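Transcriptional regulator, MarR family (Listeria monocytogenes str. 4b, PDB 2QWW) probably binds DNA as a homodimer through winged helix-turn-helix domains and regulates transcription, as other MarR-family repressors do. Local coordinates at residues 39-50 and 75-85. Numbering follows the deposited sequence.
Sequences LTIQQLAMINVI and NVDGLISLGLV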
ATOM      1  N   LEU A  39      -0.081  -1.833 -18.011  1.00 34.65           N
ATOM      2  CA  LEU A  39       1.092  -1.653 -17.173  1.00 31.31           C
ATOM      3  C   LEU A  39       1.028  -2.416 -15.889  1.00 33.21           C
ATOM      4  O   LEU A  39      -0.043  -2.777 -15.431  1.00 32.77           O
ATOM      5  CB  LEU A  39       1.216  -0.182 -16.832  1.00 30.84           C
ATOM      6  CG  LEU A  39       1.285   0.800 -18.006  1.00 31.20           C
ATOM      7  CD1 LEU A  39       1.176   2.211 -17.510  1.00 38.15           C
ATOM      8  CD2 LEU A  39       2.556   0.611 -18.776  1.00 33.01           C
ATOM      9  N   THR A  40       2.201  -2.646 -15.309  1.00 32.76           N
ATOM     10  CA  THR A  40       2.312  -3.285 -14.031  1.00 35.97           C
ATOM     11  C   THR A  40       2.137  -2.187 -12.990  1.00 37.18           C
ATOM     12  O   THR A  40       2.243  -0.995 -13.296  1.00 36.24           O
ATOM     13  CB  THR A  40       3.685  -3.889 -13.828  1.00 36.92           C
ATOM     14  OG1 THR A  40       4.658  -2.837 -13.801  1.00 38.32           O
ATOM     15  CG2 THR A  40       4.024  -4.878 -14.956  1.00 37.35           C
ATOM     16  N   ILE A  41       1.847  -2.606 -11.772  1.00 38.14           N
ATOM     17  CA  ILE A  41       1.687  -1.710 -10.626  1.00 41.07           C
ATOM     18  C   ILE A  41       2.948  -0.894 -10.356  1.00 39.30           C
ATOM     19  O   ILE A  41       2.863   0.260  -9.952  1.00 42.73           O
ATOM     20  CB  ILE A  41       1.253  -2.548  -9.376  1.00 40.52           C
ATOM     21  CG1 ILE A  41      -0.211  -2.948  -9.507  1.00 46.47           C
ATOM     22  CG2 ILE A  41       1.482  -1.816  -8.050  1.00 46.78           C
ATOM     23  CD1 ILE A  41      -1.211  -1.795  -9.501  1.00 50.12           C
ATOM     24  N   GLN A  42       4.106  -1.495 -10.602  1.00 39.84           N
ATOM     25  CA  GLN A  42       5.402  -0.842 -10.427  1.00 39.15           C
ATOM     26  C   GLN A  42       5.605   0.208 -11.540  1.00 37.18           C
ATOM     27  O   GLN A  42       6.080   1.313 -11.280  1.00 38.99           O
ATOM     28  CB  GLN A  42       6.549  -1.863 -10.430  1.00 38.75           C
ATOM     29  CG  GLN A  42       6.347  -3.082  -9.520  1.00 47.23           C
ATOM     30  CD  GLN A  42       5.656  -4.286 -10.197  1.00 53.51           C
ATOM     31  OE1 GLN A  42       4.589  -4.719  -9.764  1.00 48.13           O
ATOM     32  NE2 GLN A  42       6.266  -4.814 -11.263  1.00 53.96           N
ATOM     33  N   GLN A  43       5.253  -0.140 -12.770  1.00 34.73           N
ATOM     34  CA  GLN A  43       5.289   0.813 -13.888  1.00 33.37           C
ATOM     35  C   GLN A  43       4.412   2.030 -13.634  1.00 32.38           C
ATOM     36  O   GLN A  43       4.795   3.149 -13.958  1.00 32.56           O
ATOM     37  CB  GLN A  43       4.860   0.166 -15.198  1.00 33.04           C
ATOM     38  CG  GLN A  43       5.946  -0.642 -15.902  1.00 34.76           C
ATOM     39  CD  GLN A  43       5.437  -1.249 -17.196  1.00 31.41           C
ATOM     40  OE1 GLN A  43       4.412  -1.910 -17.200  1.00 32.43           O
ATOM     41  NE2 GLN A  43       6.149  -1.033 -18.288  1.00 28.54           N
ATOM     42  N   LEU A  44       3.222   1.813 -13.090  1.00 34.60           N
ATOM     43  CA  LEU A  44       2.325   2.913 -12.722  1.00 33.30           C
ATOM     44  C   LEU A  44       2.834   3.706 -11.539  1.00 32.62           C
ATOM     45  O   LEU A  44       2.679   4.906 -11.515  1.00 33.31           O
ATOM     46  CB  LEU A  44       0.933   2.401 -12.403  1.00 34.01           C
ATOM     47  CG  LEU A  44       0.143   1.940 -13.602  1.00 38.24           C
ATOM     48  CD1 LEU A  44      -1.060   1.174 -13.130  1.00 43.24           C
ATOM     49  CD2 LEU A  44      -0.249   3.136 -14.470  1.00 39.74           C
ATOM     50  N   ALA A  45       3.447   3.049 -10.564  1.00 33.63           N
ATOM     51  CA  ALA A  45       4.016   3.770  -9.433  1.00 35.45           C
ATOM     52  C   ALA A  45       5.056   4.773  -9.937  1.00 36.58           C
ATOM     53  O   ALA A  45       5.081   5.932  -9.510  1.00 37.48           O
ATOM     54  CB  ALA A  45       4.638   2.807  -8.453  1.00 38.09           C
HETATM   55  N   MSE A  46       5.897   4.325 -10.866  1.00 36.68           N
HETATM   56  CA  MSE A  46       6.929   5.170 -11.492  1.00 34.74           C
HETATM   57  C   MSE A  46       6.300   6.329 -12.244  1.00 35.36           C
HETATM   58  O   MSE A  46       6.716   7.477 -12.087  1.00 33.93           O
HETATM   59  CB  MSE A  46       7.775   4.318 -12.436  1.00 34.70           C
HETATM   60  CG  MSE A  46       8.889   5.049 -13.219  1.00 37.27           C
HETATM   61 SE   MSE A  46      10.246   3.844 -14.071  0.75 31.57          SE
HETATM   62  CE  MSE A  46      10.924   3.041 -12.524  1.00 38.62           C
ATOM     63  N   ILE A  47       5.298   6.014 -13.062  1.00 36.82           N
ATOM     64  CA  ILE A  47       4.581   7.013 -13.857  1.00 36.35           C
ATOM     65  C   ILE A  47       4.031   8.099 -12.954  1.00 36.92           C
ATOM     66  O   ILE A  47       4.160   9.273 -13.254  1.00 35.45           O
ATOM     67  CB  ILE A  47       3.399   6.391 -14.634  1.00 36.77           C
ATOM     68  CG1 ILE A  47       3.891   5.440 -15.723  1.00 39.84           C
ATOM     69  CG2 ILE A  47       2.539   7.475 -15.287  1.00 36.95           C
ATOM     70  CD1 ILE A  47       4.421   6.096 -16.962  1.00 43.50           C
ATOM     71  N   ASN A  48       3.450   7.685 -11.833  1.00 39.31           N
ATOM     72  CA  ASN A  48       2.848   8.594 -10.871  1.00 41.08           C
ATOM     73  C   ASN A  48       3.855   9.498 -10.146  1.00 40.84           C
ATOM     74  O   ASN A  48       3.577  10.680  -9.929  1.00 42.09           O
ATOM     75  CB  ASN A  48       1.969   7.801  -9.900  1.00 40.58           C
ATOM     76  CG  ASN A  48       0.730   7.196 -10.594  1.00 43.33           C
ATOM     77  OD1 ASN A  48       0.167   7.796 -11.516  1.00 46.16           O
ATOM     78  ND2 ASN A  48       0.302   6.008 -10.141  1.00 42.79           N
ATOM     79  N   VAL A  49       5.014   8.954  -9.805  1.00 39.52           N
ATOM     80  CA  VAL A  49       6.090   9.741  -9.225  1.00 39.02           C
ATOM     81  C   VAL A  49       6.553  10.776 -10.242  1.00 38.71           C
ATOM     82  O   VAL A  49       6.707  11.940  -9.916  1.00 38.98           O
ATOM     83  CB  VAL A  49       7.290   8.878  -8.845  1.00 38.48           C
ATOM     84  CG1 VAL A  49       8.500   9.737  -8.508  1.00 40.84           C
ATOM     85  CG2 VAL A  49       6.950   7.930  -7.666  1.00 40.30           C
ATOM     86  N   ILE A  50       6.747  10.356 -11.486  1.00 38.90           N
ATOM     87  CA  ILE A  50       7.235  11.272 -12.529  1.00 38.38           C
ATOM     88  C   ILE A  50       6.219  12.380 -12.824  1.00 39.87           C
ATOM     89  O   ILE A  50       6.584  13.502 -13.216  1.00 41.29           O
ATOM     90  CB  ILE A  50       7.630  10.500 -13.826  1.00 37.46           C
ATOM     91  CG1 ILE A  50       8.773   9.527 -13.552  1.00 37.80           C
ATOM     92  CG2 ILE A  50       8.081  11.442 -14.910  1.00 37.01           C
ATOM     93  CD1 ILE A  50       9.111   8.609 -14.731  1.00 38.18           C
ATOM     94  N   ASN A  75      13.125  -0.528 -16.137  1.00 39.17           N
ATOM     95  CA  ASN A  75      11.778   0.012 -16.133  1.00 37.76           C
ATOM     96  C   ASN A  75      11.667   1.363 -16.821  1.00 36.75           C
ATOM     97  O   ASN A  75      10.686   1.621 -17.504  1.00 35.92           O
ATOM     98  CB  ASN A  75      11.266   0.166 -14.715  1.00 39.00           C
ATOM     99  CG  ASN A  75      10.898  -1.146 -14.075  1.00 43.74           C
ATOM    100  OD1 ASN A  75      11.463  -2.194 -14.384  1.00 50.64           O
ATOM    101  ND2 ASN A  75       9.934  -1.093 -13.165  1.00 52.66           N
ATOM    102  N   VAL A  76      12.660   2.230 -16.613  1.00 36.89           N
ATOM    103  CA  VAL A  76      12.704   3.541 -17.262  1.00 34.67           C
ATOM    104  C   VAL A  76      12.852   3.386 -18.761  1.00 34.25           C
ATOM    105  O   VAL A  76      12.164   4.065 -19.503  1.00 35.49           O
ATOM    106  CB  VAL A  76      13.853   4.422 -16.728  1.00 34.73           C
ATOM    107  CG1 VAL A  76      14.156   5.591 -17.664  1.00 34.42           C
ATOM    108  CG2 VAL A  76      13.534   4.937 -15.361  1.00 33.35           C
ATOM    109  N   ASP A  77      13.751   2.519 -19.222  1.00 33.85           N
ATOM    110  CA  ASP A  77      13.908   2.348 -20.666  1.00 34.51           C
ATOM    111  C   ASP A  77      12.613   1.788 -21.284  1.00 30.60           C
ATOM    112  O   ASP A  77      12.235   2.171 -22.381  1.00 27.00           O
ATOM    113  CB  ASP A  77      15.122   1.480 -21.021  1.00 36.99           C
ATOM    114  CG  ASP A  77      15.723   1.857 -22.375  1.00 44.46           C
ATOM    115  OD1 ASP A  77      14.967   2.206 -23.312  1.00 55.25           O
ATOM    116  OD2 ASP A  77      16.969   1.823 -22.508  1.00 58.07           O
ATOM    117  N   GLY A  78      11.924   0.921 -20.543  1.00 29.31           N
ATOM    118  CA  GLY A  78      10.633   0.387 -20.967  1.00 29.98           C
ATOM    119  C   GLY A  78       9.578   1.478 -21.138  1.00 30.15           C
ATOM    120  O   GLY A  78       8.880   1.513 -22.145  1.00 30.03           O
ATOM    121  N   LEU A  79       9.468   2.378 -20.165  1.00 29.89           N
ATOM    122  CA  LEU A  79       8.522   3.478 -20.261  1.00 30.03           C
ATOM    123  C   LEU A  79       8.885   4.432 -21.357  1.00 29.93           C
ATOM    124  O   LEU A  79       8.007   5.083 -21.886  1.00 30.27           O
ATOM    125  CB  LEU A  79       8.393   4.243 -18.957  1.00 32.13           C
ATOM    126  CG  LEU A  79       7.856   3.489 -17.749  1.00 34.16           C
ATOM    127  CD1 LEU A  79       7.787   4.453 -16.598  1.00 36.60           C
ATOM    128  CD2 LEU A  79       6.497   2.893 -18.036  1.00 33.21           C
ATOM    129  N   ILE A  80      10.171   4.544 -21.689  1.00 31.51           N
ATOM    130  CA  ILE A  80      10.593   5.356 -22.850  1.00 31.88           C
ATOM    131  C   ILE A  80      10.228   4.633 -24.160  1.00 31.60           C
ATOM    132  O   ILE A  80       9.790   5.279 -25.140  1.00 29.75           O
ATOM    133  CB  ILE A  80      12.113   5.655 -22.836  1.00 32.74           C
ATOM    134  CG1 ILE A  80      12.453   6.600 -21.689  1.00 34.77           C
ATOM    135  CG2 ILE A  80      12.553   6.313 -24.148  1.00 36.49           C
ATOM    136  CD1 ILE A  80      13.912   6.731 -21.413  1.00 38.49           C
ATOM    137  N   SER A  81      10.420   3.310 -24.196  1.00 30.95           N
ATOM    138  CA  SER A  81      10.056   2.520 -25.392  1.00 32.86           C
ATOM    139  C   SER A  81       8.569   2.681 -25.705  1.00 32.50           C
ATOM    140  O   SER A  81       8.206   2.850 -26.862  1.00 32.79           O
ATOM    141  CB  SER A  81      10.377   1.027 -25.247  1.00 32.49           C
ATOM    142  OG  SER A  81      11.754   0.796 -25.003  1.00 35.02           O
ATOM    143  N   LEU A  82       7.731   2.662 -24.671  1.00 31.56           N
ATOM    144  CA  LEU A  82       6.275   2.822 -24.813  1.00 31.42           C
ATOM    145  C   LEU A  82       5.777   4.258 -25.038  1.00 32.73           C
ATOM    146  O   LEU A  82       4.568   4.484 -25.093  1.00 29.47           O
ATOM    147  CB  LEU A  82       5.578   2.274 -23.569  1.00 31.08           C
ATOM    148  CG  LEU A  82       5.766   0.782 -23.306  1.00 32.06           C
ATOM    149  CD1 LEU A  82       5.122   0.435 -22.000  1.00 33.18           C
ATOM    150  CD2 LEU A  82       5.176  -0.046 -24.454  1.00 33.94           C
ATOM    151  N   GLY A  83       6.696   5.224 -25.136  1.00 34.02           N
ATOM    152  CA  GLY A  83       6.353   6.633 -25.354  1.00 32.20           C
ATOM    153  C   GLY A  83       5.722   7.347 -24.174  1.00 31.29           C
ATOM    154  O   GLY A  83       5.184   8.428 -24.328  1.00 33.36           O
ATOM    155  N   LEU A  84       5.830   6.786 -22.978  1.00 31.46           N
ATOM    156  CA  LEU A  84       5.193   7.374 -21.817  1.00 30.35           C
ATOM    157  C   LEU A  84       6.044   8.398 -21.062  1.00 30.73           C
ATOM    158  O   LEU A  84       5.513   9.193 -20.296  1.00 30.85           O
ATOM    159  CB  LEU A  84       4.742   6.262 -20.884  1.00 31.00           C
ATOM    160  CG  LEU A  84       3.870   5.203 -21.571  1.00 32.45           C
ATOM    161  CD1 LEU A  84       3.507   4.189 -20.561  1.00 27.12           C
ATOM    162  CD2 LEU A  84       2.630   5.822 -22.208  1.00 28.05           C
ATOM    163  N   VAL A  85       7.355   8.362 -21.233  1.00 32.81           N
ATOM    164  CA  VAL A  85       8.226   9.326 -20.571  1.00 34.42           C
ATOM    165  C   VAL A  85       9.170   9.845 -21.604  1.00 34.37           C
ATOM    166  O   VAL A  85       9.460   9.151 -22.574  1.00 34.19           O
ATOM    167  CB  VAL A  85       9.060   8.734 -19.410  1.00 33.94           C
ATOM    168  CG1 VAL A  85       8.181   7.999 -18.427  1.00 34.41           C
ATOM    169  CG2 VAL A  85      10.135   7.823 -19.907  1.00 39.70           C
TER
HETATM  170  O   HOH W   1       8.827  -0.041 -18.125  1.00 20.26           O
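L79 lies at the centre of the apolar contact. Its CD1 lies 3.6 Å from SE of M46, a selenomethionine, and 3.8 Å from CD1 of I47, while CD2 sits between I47 CD1 and Q43 NE2. M46 leaves its helix with CG anti to the backbone N (chi1 178°) and bends at chi3. Its SE thereby reaches V76 CG2 at 3.7 Å and its terminal CE comes against CB of N75; a long unbranched chain suits this span between helices. Toward the loop after helix 75-81, branched side chains continue the contact: I47 CD1 also touches L84 CB, I50 CD1 meets V85 CG1 at 3.9 Å, and L39 and L84 approach tip to tip.

No direct hydrogen bond joins the segments; a water bridges them, accepting from Q43 NE2 and donating to N75 O. Q43 OE1 accepts from T40 N, in the carbonyl plane on a lone pair, and T40 OG1 accepts from Q43 N at 2.9 Å, a capping box that starts helix 41-50. With OE1 so held, NE2 faces the other segment.

G83, lacking a CB, takes positive phi (72°) without strain and ends helix 75-81 in a Schellman motif. The two helices cross at -79°, with L103 of strand 100-103 covering I47, I50 and V85, packing consistent with the winged helix-turn-helix core of MarR proteins, in which helix 69-81 is probably the recognition helix.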